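Local coordinates for bifunctional protein PutA (Bdellovibrio bacteriovorus, PDB 5UR2), which probably oxidises L-proline to L-glutamate in two steps, pairing a flavin-dependent proline dehydrogenase with an NAD-dependent glutamate semialdehyde dehydrogenase, at residues F235-K246 and F267-D278. Numbering follows the deposited sequence.
With P5F (N-propargylglycine-modified flavin adenine dinucleotide), chain F.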
loop_
_atom_site.group_PDB
_atom_site.type_symbol
_atom_site.label_atom_id
_atom_site.label_comp_id
_atom_site.label_asym_id
_atom_site.label_seq_id
_atom_site.Cartn_x
_atom_site.Cartn_y
_atom_site.Cartn_z
ATOM N N PHE B 235 -61.173 -3.075 -20.359
ATOM C CA PHE B 235 -60.218 -2.044 -19.980
ATOM C C PHE B 235 -58.805 -2.613 -20.055
ATOM O O PHE B 235 -58.527 -3.680 -19.495
ATOM C CB PHE B 235 -60.516 -1.537 -18.568
ATOM C CG PHE B 235 -59.824 -0.245 -18.224
ATOM C CD1 PHE B 235 -58.452 -0.209 -18.000
ATOM C CD2 PHE B 235 -60.546 0.935 -18.121
ATOM C CE1 PHE B 235 -57.803 0.983 -17.690
ATOM C CE2 PHE B 235 -59.908 2.129 -17.818
ATOM C CZ PHE B 235 -58.525 2.151 -17.594
ATOM N N VAL B 236 -57.912 -1.908 -20.749
ATOM C CA VAL B 236 -56.515 -2.321 -20.865
ATOM C C VAL B 236 -55.638 -1.239 -20.259
ATOM O O VAL B 236 -55.652 -0.085 -20.712
ATOM C CB VAL B 236 -56.109 -2.605 -22.314
ATOM C CG1 VAL B 236 -54.699 -3.180 -22.344
ATOM C CG2 VAL B 236 -57.081 -3.573 -22.933
ATOM N N ASN B 237 -54.881 -1.616 -19.230
ATOM C CA ASN B 237 -53.983 -0.721 -18.520
ATOM C C ASN B 237 -52.540 -1.116 -18.807
ATOM O O ASN B 237 -52.185 -2.295 -18.711
ATOM C CB ASN B 237 -54.257 -0.759 -17.013
ATOM C CG ASN B 237 -53.619 0.401 -16.289
ATOM O OD1 ASN B 237 -52.421 0.381 -16.007
ATOM N ND2 ASN B 237 -54.412 1.426 -15.994
ATOM N N LEU B 238 -51.713 -0.135 -19.162
ATOM C CA LEU B 238 -50.293 -0.358 -19.402
ATOM C C LEU B 238 -49.562 -0.004 -18.118
ATOM O O LEU B 238 -49.666 1.140 -17.648
ATOM C CB LEU B 238 -49.787 0.486 -20.576
ATOM C CG LEU B 238 -48.349 0.208 -21.045
ATOM C CD1 LEU B 238 -48.222 -1.249 -21.493
ATOM C CD2 LEU B 238 -47.915 1.151 -22.162
ATOM N N ASP B 239 -48.885 -0.992 -17.520
ATOM C CA ASP B 239 -48.139 -0.729 -16.295
ATOM C C ASP B 239 -46.905 0.119 -16.589
ATOM O O ASP B 239 -46.511 0.330 -17.741
ATOM C CB ASP B 239 -47.747 -2.032 -15.583
ATOM C CG ASP B 239 -48.945 -2.727 -14.902
ATOM O OD1 ASP B 239 -49.952 -2.057 -14.587
ATOM O OD2 ASP B 239 -48.876 -3.948 -14.653
ATOM N N MET B 240 -46.283 0.614 -15.522
ATOM C CA MET B 240 -45.040 1.365 -15.637
ATOM C C MET B 240 -43.953 0.619 -14.896
ATOM O O MET B 240 -44.089 0.343 -13.695
ATOM C CB MET B 240 -45.162 2.781 -15.081
ATOM C CG MET B 240 -43.916 3.591 -15.371
ATOM S SD MET B 240 -43.636 3.796 -17.132
ATOM C CE MET B 240 -44.889 5.041 -17.464
ATOM N N GLU B 241 -42.872 0.324 -15.611
ATOM C CA GLU B 241 -41.747 -0.425 -15.066
ATOM C C GLU B 241 -40.642 0.537 -14.630
ATOM O O GLU B 241 -40.931 1.675 -14.239
ATOM C CB GLU B 241 -41.257 -1.448 -16.102
ATOM C CG GLU B 241 -42.316 -2.505 -16.406
ATOM C CD GLU B 241 -42.100 -3.216 -17.742
ATOM O OE1 GLU B 241 -42.334 -2.581 -18.791
ATOM O OE2 GLU B 241 -41.717 -4.415 -17.747
ATOM N N GLN B 242 -39.386 0.092 -14.690
ATOM C CA GLN B 242 -38.269 0.852 -14.139
ATOM C C GLN B 242 -37.992 2.122 -14.948
ATOM O O GLN B 242 -38.481 2.314 -16.066
ATOM C CB GLN B 242 -37.008 -0.013 -14.063
ATOM C CG GLN B 242 -36.506 -0.490 -15.396
ATOM C CD GLN B 242 -37.182 -1.779 -15.866
ATOM O OE1 GLN B 242 -38.055 -2.351 -15.181
ATOM N NE2 GLN B 242 -36.782 -2.239 -17.050
ATOM N N TYR B 243 -37.190 3.009 -14.352
ATOM C CA TYR B 243 -36.999 4.329 -14.943
ATOM C C TYR B 243 -36.359 4.253 -16.331
ATOM O O TYR B 243 -36.644 5.097 -17.187
ATOM C CB TYR B 243 -36.162 5.202 -14.009
ATOM C CG TYR B 243 -36.138 6.662 -14.431
ATOM C CD1 TYR B 243 -37.273 7.457 -14.303
ATOM C CD2 TYR B 243 -34.989 7.236 -14.969
ATOM C CE1 TYR B 243 -37.261 8.792 -14.674
ATOM C CE2 TYR B 243 -34.961 8.574 -15.340
ATOM C CZ TYR B 243 -36.103 9.345 -15.193
ATOM O OH TYR B 243 -36.093 10.675 -15.567
ATOM N N SER B 244 -35.510 3.246 -16.582
ATOM C CA SER B 244 -34.856 3.136 -17.884
ATOM C C SER B 244 -35.851 2.962 -19.043
ATOM O O SER B 244 -35.480 3.196 -20.194
ATOM C CB SER B 244 -33.869 1.968 -17.880
ATOM O OG SER B 244 -34.561 0.753 -17.585
ATOM N N VAL B 245 -37.095 2.566 -18.781
ATOM C CA VAL B 245 -38.092 2.471 -19.837
ATOM C C VAL B 245 -39.265 3.409 -19.606
ATOM O O VAL B 245 -40.287 3.289 -20.285
ATOM C CB VAL B 245 -38.595 1.020 -20.021
ATOM C CG1 VAL B 245 -37.432 0.067 -20.335
ATOM C CG2 VAL B 245 -39.346 0.543 -18.784
ATOM N N LYS B 246 -39.160 4.340 -18.648
ATOM C CA LYS B 246 -40.328 5.165 -18.337
ATOM C C LYS B 246 -40.691 6.060 -19.513
ATOM O O LYS B 246 -41.850 6.098 -19.937
ATOM C CB LYS B 246 -40.088 6.019 -17.081
ATOM C CG LYS B 246 -41.349 6.741 -16.580
ATOM C CD LYS B 246 -41.540 8.138 -17.200
ATOM C CE LYS B 246 -40.394 9.090 -16.809
ATOM N NZ LYS B 246 -40.574 10.507 -17.309
ATOM N N PHE B 267 -61.186 3.586 -22.346
ATOM C CA PHE B 267 -60.808 2.595 -21.336
ATOM C C PHE B 267 -59.444 1.966 -21.614
ATOM O O PHE B 267 -59.245 0.752 -21.621
ATOM C CB PHE B 267 -61.920 1.569 -21.232
ATOM C CG PHE B 267 -63.216 2.189 -20.817
ATOM C CD1 PHE B 267 -63.273 2.980 -19.681
ATOM C CD2 PHE B 267 -64.338 2.098 -21.616
ATOM C CE1 PHE B 267 -64.458 3.592 -19.298
ATOM C CE2 PHE B 267 -65.532 2.714 -21.239
ATOM C CZ PHE B 267 -65.588 3.467 -20.077
ATOM N N PHE B 268 -58.486 2.848 -21.859
ATOM C CA PHE B 268 -57.061 2.556 -21.807
ATOM C C PHE B 268 -56.470 3.364 -20.662
ATOM O O PHE B 268 -56.897 4.495 -20.411
ATOM C CB PHE B 268 -56.353 2.941 -23.111
ATOM C CG PHE B 268 -56.742 2.107 -24.306
ATOM C CD1 PHE B 268 -56.770 0.725 -24.233
ATOM C CD2 PHE B 268 -57.044 2.713 -25.513
ATOM C CE1 PHE B 268 -57.096 -0.037 -25.351
ATOM C CE2 PHE B 268 -57.375 1.961 -26.630
ATOM C CZ PHE B 268 -57.402 0.585 -26.551
ATOM N N GLY B 269 -55.486 2.793 -19.971
ATOM C CA GLY B 269 -54.853 3.484 -18.869
ATOM C C GLY B 269 -53.350 3.295 -18.875
ATOM O O GLY B 269 -52.820 2.303 -19.388
ATOM N N ILE B 270 -52.674 4.260 -18.251
ATOM C CA ILE B 270 -51.220 4.281 -18.103
ATOM C C ILE B 270 -50.917 4.596 -16.641
ATOM O O ILE B 270 -51.685 5.292 -15.961
ATOM C CB ILE B 270 -50.559 5.315 -19.065
ATOM C CG1 ILE B 270 -49.021 5.328 -18.988
ATOM C CG2 ILE B 270 -51.061 6.708 -18.765
ATOM C CD1 ILE B 270 -48.304 4.158 -19.594
ATOM N N VAL B 271 -49.798 4.044 -16.144
ATOM C CA VAL B 271 -49.360 4.268 -14.772
ATOM C C VAL B 271 -48.365 5.415 -14.720
ATOM O O VAL B 271 -47.449 5.504 -15.545
ATOM C CB VAL B 271 -48.752 2.989 -14.173
ATOM C CG1 VAL B 271 -48.101 3.305 -12.836
ATOM C CG2 VAL B 271 -49.838 1.930 -13.977
ATOM N N ILE B 272 -48.521 6.280 -13.716
ATOM C CA ILE B 272 -47.529 7.290 -13.382
ATOM C C ILE B 272 -47.082 7.066 -11.942
ATOM O O ILE B 272 -47.916 6.832 -11.058
ATOM C CB ILE B 272 -48.095 8.711 -13.588
ATOM C CG1 ILE B 272 -48.257 9.013 -15.087
ATOM C CG2 ILE B 272 -47.206 9.752 -12.922
ATOM C CD1 ILE B 272 -46.932 9.070 -15.856
ATOM N N GLN B 273 -45.756 7.132 -11.712
ATOM C CA GLN B 273 -45.138 6.872 -10.405
ATOM C C GLN B 273 -44.750 8.196 -9.750
ATOM O O GLN B 273 -43.804 8.860 -10.186
ATOM C CB GLN B 273 -43.906 5.975 -10.544
ATOM C CG GLN B 273 -44.205 4.603 -11.186
ATOM C CD GLN B 273 -43.114 4.146 -12.132
ATOM O OE1 GLN B 273 -42.566 4.949 -12.890
ATOM N NE2 GLN B 273 -42.802 2.843 -12.115
ATOM N N ALA B 274 -45.465 8.568 -8.683
ATOM C CA ALA B 274 -45.219 9.842 -8.030
ATOM C C ALA B 274 -43.873 9.899 -7.316
ATOM O O ALA B 274 -43.447 10.989 -6.933
ATOM C CB ALA B 274 -46.345 10.155 -7.025
ATOM N N TYR B 275 -43.190 8.783 -7.115
ATOM C CA TYR B 275 -41.888 8.916 -6.481
ATOM C C TYR B 275 -40.807 9.366 -7.455
ATOM O O TYR B 275 -39.656 9.548 -7.032
ATOM C CB TYR B 275 -41.490 7.608 -5.768
ATOM C CG TYR B 275 -41.043 6.408 -6.599
ATOM C CD1 TYR B 275 -41.187 6.358 -7.994
ATOM C CD2 TYR B 275 -40.495 5.285 -5.956
ATOM C CE1 TYR B 275 -40.768 5.220 -8.722
ATOM C CE2 TYR B 275 -40.083 4.160 -6.664
ATOM C CZ TYR B 275 -40.209 4.126 -8.040
ATOM O OH TYR B 275 -39.803 2.982 -8.711
ATOM N N LEU B 276 -41.145 9.554 -8.736
ATOM C CA LEU B 276 -40.195 10.080 -9.709
ATOM C C LEU B 276 -40.184 11.603 -9.671
ATOM O O LEU B 276 -41.241 12.243 -9.570
ATOM C CB LEU B 276 -40.532 9.621 -11.130
ATOM C CG LEU B 276 -40.384 8.115 -11.389
ATOM C CD1 LEU B 276 -40.717 7.781 -12.845
ATOM C CD2 LEU B 276 -38.983 7.630 -10.991
ATOM N N ARG B 277 -38.977 12.180 -9.787
ATOM C CA ARG B 277 -38.846 13.639 -9.794
ATOM C C ARG B 277 -39.553 14.289 -10.988
ATOM O O ARG B 277 -40.002 15.441 -10.886
ATOM C CB ARG B 277 -37.358 14.038 -9.776
ATOM C CG ARG B 277 -36.634 13.592 -8.506
ATOM C CD ARG B 277 -35.099 13.786 -8.537
ATOM N NE ARG B 277 -34.523 13.188 -7.330
ATOM C CZ ARG B 277 -34.461 13.792 -6.141
ATOM N NH1 ARG B 277 -34.922 15.025 -5.980
ATOM N NH2 ARG B 277 -33.954 13.156 -5.100
ATOM N N ASP B 278 -39.685 13.586 -12.115
ATOM C CA ASP B 278 -40.275 14.198 -13.300
ATOM C C ASP B 278 -41.740 13.830 -13.489
ATOM O O ASP B 278 -42.336 14.176 -14.512
ATOM C CB ASP B 278 -39.441 13.862 -14.556
ATOM C CG ASP B 278 -39.395 12.380 -14.882
ATOM O OD1 ASP B 278 -40.163 11.593 -14.284
ATOM O OD2 ASP B 278 -38.570 12.002 -15.754
HETATM P PA P5F F . -46.792 4.198 1.295
HETATM O O1A P5F F . -47.628 5.457 1.703
HETATM O O2A P5F F . -46.123 3.466 2.349
HETATM O O5B P5F F . -45.633 4.473 0.375
HETATM C C5B P5F F . -44.528 3.605 0.155
HETATM C C4B P5F F . -43.772 4.088 -1.092
HETATM O O4B P5F F . -43.030 5.266 -0.881
HETATM C C3B P5F F . -42.780 3.136 -1.694
HETATM O O3B P5F F . -43.378 2.141 -2.433
HETATM C C2B P5F F . -41.945 4.029 -2.522
HETATM O O2B P5F F . -42.590 4.272 -3.724
HETATM C C1B P5F F . -41.912 5.283 -1.724
HETATM N N9A P5F F . -40.741 5.433 -0.899
HETATM C C8A P5F F . -40.279 4.578 0.092
HETATM N N7A P5F F . -39.171 5.105 0.628
HETATM C C5A P5F F . -38.879 6.327 0.019
HETATM C C6A P5F F . -37.870 7.280 0.147
HETATM N N6A P5F F . -36.824 7.113 1.116
HETATM N N1A P5F F . -37.862 8.376 -0.636
HETATM C C2A P5F F . -38.827 8.580 -1.557
HETATM N N3A P5F F . -39.812 7.650 -1.727
HETATM C C4A P5F F . -39.873 6.545 -0.974
HETATM N N1 P5F F . -45.653 0.535 -8.794
HETATM C C2 P5F F . -44.958 0.862 -10.016
HETATM O O2 P5F F . -43.738 1.494 -9.921
HETATM N N3 P5F F . -45.524 0.551 -11.294
HETATM C C4 P5F F . -46.779 -0.094 -11.424
HETATM O O4 P5F F . -47.273 -0.369 -12.706
HETATM C C4X P5F F . -47.509 -0.449 -10.136
HETATM N N5 P5F F . -48.742 -1.234 -10.144
HETATM C C5X P5F F . -49.576 -1.140 -8.930
HETATM C C6 P5F F . -51.044 -1.414 -9.012
HETATM C C7 P5F F . -51.861 -1.240 -7.867
HETATM C C7M P5F F . -53.344 -1.519 -7.964
HETATM C C8 P5F F . -51.293 -0.801 -6.632
HETATM C C8M P5F F . -52.131 -0.602 -5.396
HETATM C C9 P5F F . -49.905 -0.537 -6.547
HETATM C C9A P5F F . -49.038 -0.721 -7.745
HETATM N N10 P5F F . -47.607 -0.426 -7.659
HETATM C C10 P5F F . -46.936 -0.133 -8.895
HETATM C "C1'" P5F F . -46.899 -0.237 -6.368
HETATM C "C2'" P5F F . -47.055 1.181 -5.817
HETATM O "O2'" P5F F . -46.365 2.047 -6.634
HETATM C "C3'" P5F F . -46.583 1.366 -4.373
HETATM O "O3'" P5F F . -45.233 1.095 -4.316
HETATM C "C4'" P5F F . -47.275 0.478 -3.349
HETATM O "O4'" P5F F . -48.549 0.218 -3.828
HETATM C "C5'" P5F F . -47.264 1.006 -1.901
HETATM O "O5'" P5F F . -47.468 2.401 -1.798
HETATM P P P5F F . -48.387 3.138 -0.683
HETATM O O1P P5F F . -49.054 4.513 -1.069
HETATM O O2P P5F F . -49.336 1.949 -0.276
HETATM O O3P P5F F . -47.465 3.028 0.672
HETATM C C21 P5F F . -47.605 -3.432 -10.994
HETATM C C22 P5F F . -48.272 -2.314 -10.635
HETATM C C23 P5F F . -46.796 -3.498 -12.301
HETATM O O HOH W 1 -39.944 4.181 -13.736
#
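Strands 235-238 and 268-273 run parallel at 24°, Val236 N bonding to Phe267 O, Gly269 N to Val236 O and Leu238 N to Gly269 O (2.7 Å), before a weak bond from Val271 N to Leu238 O. They are the third and fourth strands of the eight-stranded TIM barrel of the proline dehydrogenase domain, joined as a beta-alpha-beta unit through helix 246-257. The Phe235 ring, its CG anti to the backbone N (chi1 -165°), swings across the strand pair and lays one face over Phe267 O, while its CD2 meets Phe267 CB at 3.5 Å. On the sheet face turned to helix 246-257, the Leu238 and Ile270 side chains run alongside each other, Leu238 CD2 4.0 Å from Ile270 CD1. At the C-terminal ends of the strands the chains receive the modified flavin. Met240 holds its pyrimidine edge with backbone alone, N donating to O4 and O accepting from N3 (2.8 Å). The Gln273 amide nitrogen NE2 reaches both flavin O2, at 2.7 Å, and Glu241 O, the latter through a nearly straight N-H...O angle of 170°; water 1 links Glu241 O to Gln273 OE1, so both ends of the amide are held and its rotation is fixed. Asp239, salt-bridged to Arg300, sets OD2 3.2 Å from C23 of the inactivator adduct. Farther along, Leu276 packs its CD2 against Tyr243 CD1. Lys246, which also pairs with Asp282, curls its chain to set NZ 2.9 Å from Asp278 OD2 in a salt bridge, and Tyr243 OH meets the same Asp278 OD2 at 2.8 Å from above the carboxylate plane.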